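Local coordinates for putative oxidoreductase (Bacteroides fragilis NCTC 9343, PDB 3EOF), which binds flavin mononucleotide and is probably a nitroreductase-type oxidoreductase that passes electrons through this flavin, at residues 150-155 with 235-240; 23-28 with 71-76; 27-32 with 44-49. All blocks are in the same frame, centred on the assembly; numbering follows the deposited sequence.

Contact 1 (150-155 with 235-240); sequences LVFPIT and ENLLKV
The ring of Phe152 is wedged between two aliphatic side chains of helix 227-243, Leu237 and Val240. Neither sits squarely on a face or at an edge; both come in obliquely, and their methyls lie on opposite sides of the ring plane. Val240 CG1 comes to 3.4 Å from Phe152 CE2, with Val240 CB 3.9 Å from the same CE2. Leu237 CD1 reaches the far end of the ring, 3.7 Å from Phe152 CZ. At the edge, in the ring plane, lies the backbone C of Val240. With CG anti to the backbone N (chi1 -167°), the benzyl group stands out from the strand, and it crosses both aliphatic chains at about a right angle. Val240 points at the strand, and Leu237, one turn earlier, bends its CD1 back to the ring. No hydrogen bond crosses this buried apolar contact. The Phe152 ring also makes an edge-to-face contact with Phe103 of helix 100-123 and touches Pro138 of helix 138-145, while Leu237 packs on Leu104 of the second subunit. Further along strand 151-160, Ile154 and Thr155 form a classic beta bulge opposite Phe77 of strand 73-80.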
loop_
_atom_site.group_PDB
_atom_site.type_symbol
_atom_site.label_atom_id
_atom_site.label_comp_id
_atom_site.label_asym_id
_atom_site.label_seq_id
_atom_site.Cartn_x
_atom_site.Cartn_y
_atom_site.Cartn_z
ATOM N N LEU A 150 -8.037 0.143 -17.249
ATOM C CA LEU A 150 -8.036 0.916 -16.011
ATOM C C LEU A 150 -8.198 0.063 -14.746
ATOM O O LEU A 150 -8.507 0.583 -13.650
ATOM C CB LEU A 150 -9.024 2.067 -16.074
ATOM C CG LEU A 150 -8.753 3.095 -17.159
ATOM C CD1 LEU A 150 -9.782 4.216 -17.031
ATOM C CD2 LEU A 150 -7.330 3.624 -17.096
ATOM N N VAL A 151 -7.935 -1.242 -14.898
ATOM C CA VAL A 151 -7.932 -2.217 -13.789
ATOM C C VAL A 151 -6.616 -2.959 -13.908
ATOM O O VAL A 151 -6.240 -3.394 -14.982
ATOM C CB VAL A 151 -9.116 -3.214 -13.786
ATOM C CG1 VAL A 151 -9.059 -4.087 -12.536
ATOM C CG2 VAL A 151 -10.514 -2.452 -13.860
ATOM N N PHE A 152 -5.907 -3.031 -12.790
ATOM C CA PHE A 152 -4.611 -3.620 -12.733
ATOM C C PHE A 152 -4.455 -4.384 -11.405
ATOM O O PHE A 152 -4.721 -3.829 -10.331
ATOM C CB PHE A 152 -3.542 -2.487 -12.861
ATOM C CG PHE A 152 -2.156 -3.020 -13.120
ATOM C CD1 PHE A 152 -1.410 -3.568 -12.087
ATOM C CD2 PHE A 152 -1.622 -3.009 -14.395
ATOM C CE1 PHE A 152 -0.159 -4.132 -12.320
ATOM C CE2 PHE A 152 -0.373 -3.563 -14.639
ATOM C CZ PHE A 152 0.362 -4.119 -13.583
ATOM N N PRO A 153 -4.014 -5.657 -11.453
ATOM C CA PRO A 153 -3.864 -6.405 -10.213
ATOM C C PRO A 153 -2.633 -5.951 -9.452
ATOM O O PRO A 153 -1.532 -5.883 -10.019
ATOM C CB PRO A 153 -3.695 -7.828 -10.696
ATOM C CG PRO A 153 -2.986 -7.686 -11.987
ATOM C CD PRO A 153 -3.604 -6.482 -12.620
ATOM N N ILE A 154 -2.845 -5.552 -8.197
ATOM C CA ILE A 154 -1.777 -5.015 -7.351
ATOM C C ILE A 154 -1.175 -6.116 -6.498
ATOM O O ILE A 154 0.028 -6.407 -6.601
ATOM C CB ILE A 154 -2.277 -3.824 -6.467
ATOM C CG1 ILE A 154 -2.649 -2.645 -7.389
ATOM C CG2 ILE A 154 -1.203 -3.342 -5.462
ATOM C CD1 ILE A 154 -1.555 -2.203 -8.330
ATOM N N THR A 155 -1.976 -6.698 -5.628
ATOM C CA THR A 155 -1.509 -7.841 -4.854
ATOM C C THR A 155 -2.637 -8.868 -4.652
ATOM O O THR A 155 -3.797 -8.576 -4.904
ATOM C CB THR A 155 -0.880 -7.479 -3.531
ATOM O OG1 THR A 155 -0.211 -8.650 -3.011
ATOM C CG2 THR A 155 -1.938 -6.993 -2.579
ATOM N N GLU A 235 10.271 -3.764 -17.126
ATOM C CA GLU A 235 9.838 -3.587 -18.471
ATOM C C GLU A 235 8.473 -4.191 -18.676
ATOM O O GLU A 235 7.609 -3.579 -19.326
ATOM C CB GLU A 235 10.866 -4.165 -19.480
ATOM C CG GLU A 235 12.160 -3.330 -19.627
ATOM C CD GLU A 235 11.883 -1.849 -19.949
ATOM O OE1 GLU A 235 11.208 -1.581 -20.967
ATOM O OE2 GLU A 235 12.330 -0.968 -19.172
ATOM N N ASN A 236 8.273 -5.388 -18.138
ATOM C CA ASN A 236 6.981 -6.071 -18.250
ATOM C C ASN A 236 5.868 -5.190 -17.611
ATOM O O ASN A 236 4.753 -5.056 -18.128
ATOM C CB ASN A 236 7.030 -7.470 -17.596
ATOM C CG ASN A 236 5.699 -8.194 -17.688
ATOM O OD1 ASN A 236 5.228 -8.378 -18.762
ATOM N ND2 ASN A 236 5.066 -8.529 -16.555
ATOM N N LEU A 237 6.200 -4.551 -16.512
ATOM C CA LEU A 237 5.256 -3.710 -15.801
ATOM C C LEU A 237 4.809 -2.541 -16.663
ATOM O O LEU A 237 3.631 -2.188 -16.680
ATOM C CB LEU A 237 5.931 -3.206 -14.547
ATOM C CG LEU A 237 5.179 -2.498 -13.439
ATOM C CD1 LEU A 237 3.873 -3.219 -13.058
ATOM C CD2 LEU A 237 6.152 -2.410 -12.232
ATOM N N LEU A 238 5.754 -1.944 -17.386
ATOM C CA LEU A 238 5.445 -0.818 -18.256
ATOM C C LEU A 238 4.558 -1.296 -19.371
ATOM O O LEU A 238 3.576 -0.652 -19.657
ATOM C CB LEU A 238 6.716 -0.163 -18.801
ATOM C CG LEU A 238 7.592 0.527 -17.751
ATOM C CD1 LEU A 238 8.928 0.926 -18.342
ATOM C CD2 LEU A 238 6.860 1.692 -17.217
ATOM N N LYS A 239 4.883 -2.444 -19.966
ATOM C CA LYS A 239 4.065 -3.026 -20.997
ATOM C C LYS A 239 2.619 -3.291 -20.562
ATOM O O LYS A 239 1.678 -3.003 -21.295
ATOM C CB LYS A 239 4.689 -4.331 -21.519
ATOM C CG LYS A 239 5.943 -4.133 -22.332
ATOM C CD LYS A 239 6.504 -5.489 -22.824
ATOM C CE LYS A 239 7.745 -5.275 -23.696
ATOM N NZ LYS A 239 8.382 -6.571 -24.184
ATOM N N VAL A 240 2.444 -3.863 -19.381
ATOM C CA VAL A 240 1.124 -4.225 -18.910
ATOM C C VAL A 240 0.361 -2.982 -18.482
ATOM O O VAL A 240 -0.854 -2.891 -18.722
ATOM C CB VAL A 240 1.181 -5.283 -17.792
ATOM C CG1 VAL A 240 -0.220 -5.665 -17.311
ATOM C CG2 VAL A 240 1.888 -6.511 -18.310
#

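Contact 2 (23-28 with 71-76); sequences DLLNDL and APVVLT
Helix 22-32 packs here on the antiparallel sheet of the nitroreductase-type alpha+beta fold, and Leu25 is the side chain of residues 23-28 that meets strand 73-80. Leu25 and Val73 reach toward each other tip to tip. Leu25 CD2 makes the nearest approach, 3.7 Å from Val73 CG1, while the other methyl, Leu25 CD1, lies 4.1 Å from that same Val73 CG1. A single valine methyl therefore meets both branches of the leucine fork. Two residues on, on the same face of the strand, Leu75 CD2 comes to 4.2 Å from Leu25 CD2, so this one methyl of Leu25 spans both strand residues. A chi1 of -167° swings the leucine CG away from its own N, beside the carbonyl carbon, and holds the fork out toward the sheet. Phe117 of helix 100-123 touches both Leu25 and Leu75, and Leu25 also rests on Val48 of the adjoining strand 44-49.

The strand itself is bonded along both edges: Val73 and Leu75 pair through their backbones with Val159 and Val157, and Val74 and Thr76 with Thr49 and Val47. Just before it, Lys55 NZ donates to the carbonyls of Ala71 and Pro72. Between helix and strand there is no hydrogen bond. What holds the two together is therefore dispersion between methyl groups and the exclusion of water from a buried layer, forces that depend on close fit of shape rather than on direction.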
loop_
_atom_site.group_PDB
_atom_site.type_symbol
_atom_site.label_atom_id
_atom_site.label_comp_id
_atom_site.label_asym_id
_atom_site.label_seq_id
_atom_site.Cartn_x
_atom_site.Cartn_y
_atom_site.Cartn_z
ATOM N N ASP A 23 -20.687 -14.350 4.855
ATOM C CA ASP A 23 -20.950 -13.315 5.879
ATOM C C ASP A 23 -19.643 -12.738 6.422
ATOM O O ASP A 23 -19.473 -11.514 6.482
ATOM C CB ASP A 23 -21.825 -13.819 7.047
ATOM C CG ASP A 23 -23.329 -13.962 6.692
ATOM O OD1 ASP A 23 -23.687 -13.778 5.517
ATOM O OD2 ASP A 23 -24.156 -14.277 7.614
ATOM N N LEU A 24 -18.720 -13.625 6.784
ATOM C CA LEU A 24 -17.409 -13.231 7.349
ATOM C C LEU A 24 -16.504 -12.561 6.320
ATOM O O LEU A 24 -16.009 -11.465 6.562
ATOM C CB LEU A 24 -16.686 -14.418 8.050
ATOM C CG LEU A 24 -15.317 -14.092 8.684
ATOM C CD1 LEU A 24 -15.455 -12.954 9.695
ATOM C CD2 LEU A 24 -14.680 -15.307 9.313
ATOM N N LEU A 25 -16.256 -13.213 5.191
ATOM C CA LEU A 25 -15.459 -12.576 4.158
ATOM C C LEU A 25 -16.029 -11.182 3.772
ATOM O O LEU A 25 -15.315 -10.204 3.728
ATOM C CB LEU A 25 -15.318 -13.470 2.914
ATOM C CG LEU A 25 -14.248 -12.960 1.974
ATOM C CD1 LEU A 25 -12.795 -13.009 2.563
ATOM C CD2 LEU A 25 -14.332 -13.761 0.656
ATOM N N ASN A 26 -17.318 -11.089 3.501
ATOM C CA ASN A 26 -17.903 -9.817 3.123
ATOM C C ASN A 26 -17.846 -8.792 4.226
ATOM O O ASN A 26 -17.703 -7.619 3.942
ATOM C CB ASN A 26 -19.343 -9.988 2.663
ATOM C CG ASN A 26 -19.472 -10.724 1.331
ATOM O OD1 ASN A 26 -18.558 -10.740 0.488
ATOM N ND2 ASN A 26 -20.628 -11.334 1.137
ATOM N N ASP A 27 -17.955 -9.220 5.481
ATOM C CA ASP A 27 -17.905 -8.277 6.611
ATOM C C ASP A 27 -16.483 -7.703 6.748
ATOM O O ASP A 27 -16.316 -6.516 6.919
ATOM C CB ASP A 27 -18.360 -8.948 7.896
ATOM C CG ASP A 27 -18.776 -7.948 8.996
ATOM O OD1 ASP A 27 -19.099 -6.771 8.703
ATOM O OD2 ASP A 27 -18.812 -8.376 10.177
ATOM N N LEU A 28 -15.475 -8.568 6.649
ATOM C CA LEU A 28 -14.075 -8.174 6.675
ATOM C C LEU A 28 -13.774 -7.229 5.522
ATOM O O LEU A 28 -13.190 -6.207 5.733
ATOM C CB LEU A 28 -13.157 -9.408 6.570
ATOM C CG LEU A 28 -13.150 -10.361 7.770
ATOM C CD1 LEU A 28 -12.361 -11.636 7.398
ATOM C CD2 LEU A 28 -12.588 -9.658 8.973
ATOM N N ALA A 71 -5.824 -22.458 -0.102
ATOM C CA ALA A 71 -6.665 -21.542 0.686
ATOM C C ALA A 71 -8.102 -21.619 0.197
ATOM O O ALA A 71 -8.335 -21.814 -0.984
ATOM C CB ALA A 71 -6.153 -20.101 0.649
ATOM N N PRO A 72 -9.077 -21.522 1.127
ATOM C CA PRO A 72 -10.452 -21.497 0.715
ATOM C C PRO A 72 -10.797 -20.252 -0.112
ATOM O O PRO A 72 -11.669 -20.316 -1.009
ATOM C CB PRO A 72 -11.212 -21.484 2.043
ATOM C CG PRO A 72 -10.310 -20.917 2.997
ATOM C CD PRO A 72 -8.975 -21.476 2.596
ATOM N N VAL A 73 -10.099 -19.150 0.173
ATOM C CA VAL A 73 -10.305 -17.862 -0.503
ATOM C C VAL A 73 -8.970 -17.274 -0.963
ATOM O O VAL A 73 -7.978 -17.277 -0.220
ATOM C CB VAL A 73 -11.018 -16.834 0.443
ATOM C CG1 VAL A 73 -11.197 -15.534 -0.260
ATOM C CG2 VAL A 73 -12.365 -17.409 0.948
ATOM N N VAL A 74 -8.970 -16.805 -2.208
ATOM C CA VAL A 74 -7.864 -16.081 -2.836
ATOM C C VAL A 74 -8.470 -14.754 -3.254
ATOM O O VAL A 74 -9.481 -14.717 -3.965
ATOM C CB VAL A 74 -7.267 -16.834 -4.059
ATOM C CG1 VAL A 74 -6.103 -16.055 -4.672
ATOM C CG2 VAL A 74 -6.825 -18.209 -3.612
ATOM N N LEU A 75 -7.891 -13.669 -2.751
ATOM C CA LEU A 75 -8.368 -12.326 -3.041
ATOM C C LEU A 75 -7.357 -11.584 -3.833
ATOM O O LEU A 75 -6.234 -11.460 -3.384
ATOM C CB LEU A 75 -8.591 -11.551 -1.763
ATOM C CG LEU A 75 -9.620 -12.080 -0.777
ATOM C CD1 LEU A 75 -9.546 -11.190 0.450
ATOM C CD2 LEU A 75 -11.043 -12.103 -1.385
ATOM N N THR A 76 -7.745 -11.147 -5.037
ATOM C CA THR A 76 -6.904 -10.327 -5.914
ATOM C C THR A 76 -7.367 -8.886 -5.759
ATOM O O THR A 76 -8.472 -8.535 -6.201
ATOM C CB THR A 76 -6.970 -10.792 -7.378
ATOM O OG1 THR A 76 -6.574 -12.172 -7.458
ATOM C CG2 THR A 76 -6.058 -9.939 -8.272
#

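Contact 3 (27-32 with 44-49); sequences DLLETS and YSVVVT
Leu29 leaves helix 22-32 with its CB pointing at strand 44-49, where Val46 and Val48 receive it. From CB the chain turns beside the backbone N: CG lies anti to the carbonyl carbon (chi1 -70°) and carries the fork to the strand, with one methyl for each valine. Leu29 CD2 meets Val46 CG1 at 3.9 Å. Leu29 CD1 goes to the next inward-facing residue, 4.1 Å from Val48 CG2. The leucine crosses both valines obliquely, with Leu75 of the adjacent strand also against it. This is helix-on-sheet packing at the end strand of the chain's own four-stranded sheet; beyond it, Val46, Val47 and Val48 pair in a parallel ladder with a strand of the second subunit, extending the sheet into it. Around Leu29 the last turn of the helix is tied by two hydroxyls. Ser32 OG donates to Leu29 O at 2.7 Å, in the carbonyl plane on a lone pair, with a C=O...O angle of 119°. Thr31 OG1 donates to Asp27 O at 2.9 Å, tilted 31° from the carbonyl plane; Thr31 N reaches that oxygen from the opposite face. On the strand face turned from the helix, Ser45 OG bonds to Asp80 OD2 and to His179 NE2 of the second subunit.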
loop_
_atom_site.group_PDB
_atom_site.type_symbol
_atom_site.label_atom_id
_atom_site.label_comp_id
_atom_site.label_asym_id
_atom_site.label_seq_id
_atom_site.Cartn_x
_atom_site.Cartn_y
_atom_site.Cartn_z
ATOM N N ASP A 27 -17.955 -9.220 5.481
ATOM C CA ASP A 27 -17.905 -8.277 6.611
ATOM C C ASP A 27 -16.483 -7.703 6.748
ATOM O O ASP A 27 -16.316 -6.516 6.919
ATOM C CB ASP A 27 -18.360 -8.948 7.896
ATOM C CG ASP A 27 -18.776 -7.948 8.996
ATOM O OD1 ASP A 27 -19.099 -6.771 8.703
ATOM O OD2 ASP A 27 -18.812 -8.376 10.177
ATOM N N LEU A 28 -15.475 -8.568 6.649
ATOM C CA LEU A 28 -14.075 -8.174 6.675
ATOM C C LEU A 28 -13.774 -7.229 5.522
ATOM O O LEU A 28 -13.190 -6.207 5.733
ATOM C CB LEU A 28 -13.157 -9.408 6.570
ATOM C CG LEU A 28 -13.150 -10.361 7.770
ATOM C CD1 LEU A 28 -12.361 -11.636 7.398
ATOM C CD2 LEU A 28 -12.588 -9.658 8.973
ATOM N N LEU A 29 -14.176 -7.582 4.301
ATOM C CA LEU A 29 -13.977 -6.709 3.146
ATOM C C LEU A 29 -14.734 -5.376 3.318
ATOM O O LEU A 29 -14.121 -4.328 3.212
ATOM C CB LEU A 29 -14.327 -7.428 1.843
ATOM C CG LEU A 29 -13.380 -8.547 1.379
ATOM C CD1 LEU A 29 -14.068 -9.453 0.425
ATOM C CD2 LEU A 29 -12.085 -7.992 0.779
ATOM N N GLU A 30 -16.012 -5.398 3.691
ATOM C CA GLU A 30 -16.753 -4.170 3.843
ATOM C C GLU A 30 -16.048 -3.237 4.819
ATOM O O GLU A 30 -15.971 -2.029 4.584
ATOM C CB GLU A 30 -18.185 -4.426 4.310
ATOM C CG GLU A 30 -19.033 -3.170 4.313
ATOM C CD GLU A 30 -20.468 -3.397 4.735
ATOM O OE1 GLU A 30 -20.864 -4.537 5.050
ATOM O OE2 GLU A 30 -21.213 -2.414 4.722
ATOM N N THR A 31 -15.543 -3.798 5.917
ATOM C CA THR A 31 -14.805 -3.027 6.921
ATOM C C THR A 31 -13.460 -2.593 6.343
ATOM O O THR A 31 -13.053 -1.462 6.497
ATOM C CB THR A 31 -14.632 -3.790 8.265
ATOM O OG1 THR A 31 -15.898 -4.282 8.747
ATOM C CG2 THR A 31 -14.059 -2.871 9.316
ATOM N N SER A 32 -12.770 -3.455 5.626
ATOM C CA SER A 32 -11.502 -3.026 5.058
ATOM C C SER A 32 -11.686 -1.794 4.176
ATOM O O SER A 32 -10.823 -0.923 4.139
ATOM C CB SER A 32 -10.822 -4.158 4.300
ATOM O OG SER A 32 -11.435 -4.380 3.052
ATOM N N TYR A 44 -10.318 0.841 -6.230
ATOM C CA TYR A 44 -9.979 -0.559 -6.179
ATOM C C TYR A 44 -11.189 -1.428 -6.387
ATOM O O TYR A 44 -12.340 -0.998 -6.232
ATOM C CB TYR A 44 -9.391 -0.903 -4.787
ATOM C CG TYR A 44 -10.178 -0.332 -3.613
ATOM C CD1 TYR A 44 -11.293 -0.981 -3.121
ATOM C CD2 TYR A 44 -9.836 0.880 -3.027
ATOM C CE1 TYR A 44 -12.027 -0.458 -2.067
ATOM C CE2 TYR A 44 -10.595 1.419 -1.971
ATOM C CZ TYR A 44 -11.670 0.719 -1.495
ATOM O OH TYR A 44 -12.419 1.186 -0.440
ATOM N N SER A 45 -10.902 -2.665 -6.756
ATOM C CA SER A 45 -11.874 -3.721 -6.835
ATOM C C SER A 45 -11.145 -4.904 -6.252
ATOM O O SER A 45 -9.931 -4.954 -6.267
ATOM C CB SER A 45 -12.286 -4.018 -8.270
ATOM O OG SER A 45 -13.176 -3.020 -8.717
ATOM N N VAL A 46 -11.916 -5.839 -5.735
ATOM C CA VAL A 46 -11.419 -7.066 -5.154
ATOM C C VAL A 46 -12.099 -8.221 -5.871
ATOM O O VAL A 46 -13.351 -8.383 -5.814
ATOM C CB VAL A 46 -11.756 -7.159 -3.631
ATOM C CG1 VAL A 46 -11.095 -8.450 -3.010
ATOM C CG2 VAL A 46 -11.338 -5.869 -2.873
ATOM N N VAL A 47 -11.304 -9.037 -6.563
ATOM C CA VAL A 47 -11.821 -10.242 -7.134
ATOM C C VAL A 47 -11.660 -11.346 -6.086
ATOM O O VAL A 47 -10.551 -11.612 -5.590
ATOM C CB VAL A 47 -11.132 -10.640 -8.448
ATOM C CG1 VAL A 47 -11.780 -11.866 -8.972
ATOM C CG2 VAL A 47 -11.241 -9.515 -9.452
ATOM N N VAL A 48 -12.787 -11.967 -5.745
ATOM C CA VAL A 48 -12.875 -13.076 -4.784
ATOM C C VAL A 48 -12.945 -14.386 -5.579
ATOM O O VAL A 48 -13.872 -14.596 -6.341
ATOM C CB VAL A 48 -14.121 -12.954 -3.878
ATOM C CG1 VAL A 48 -14.241 -14.174 -2.925
ATOM C CG2 VAL A 48 -14.091 -11.594 -3.093
ATOM N N THR A 49 -11.898 -15.209 -5.417
ATOM C CA THR A 49 -11.743 -16.527 -5.995
ATOM C C THR A 49 -11.902 -17.656 -4.962
ATOM O O THR A 49 -11.101 -17.821 -4.073
ATOM C CB THR A 49 -10.385 -16.613 -6.635
ATOM O OG1 THR A 49 -10.322 -15.588 -7.639
ATOM C CG2 THR A 49 -10.093 -18.005 -7.200
#

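All three contacts lay a helix against one antiparallel sheet, whose strands run in the order 44-49, 73-80, 151-160, 127-131. Contacts 2 and 3 are neighbours, with centres about 7 Å apart. They use successive turns of helix 22-32, sharing Asp27 and Leu28, and their strands, 73-80 and 44-49, lie side by side in the sheet. Contact 1 lies about 23 Å from contact 2 and about 20 Å from contact 3, centre to centre, where the late helix 227-243 returns to strand 151-160. Along the chain, contacts 2 and 3 both close before contact 1 opens. Each also touches the second subunit, and the sheet itself crosses into it beside strand 44-49.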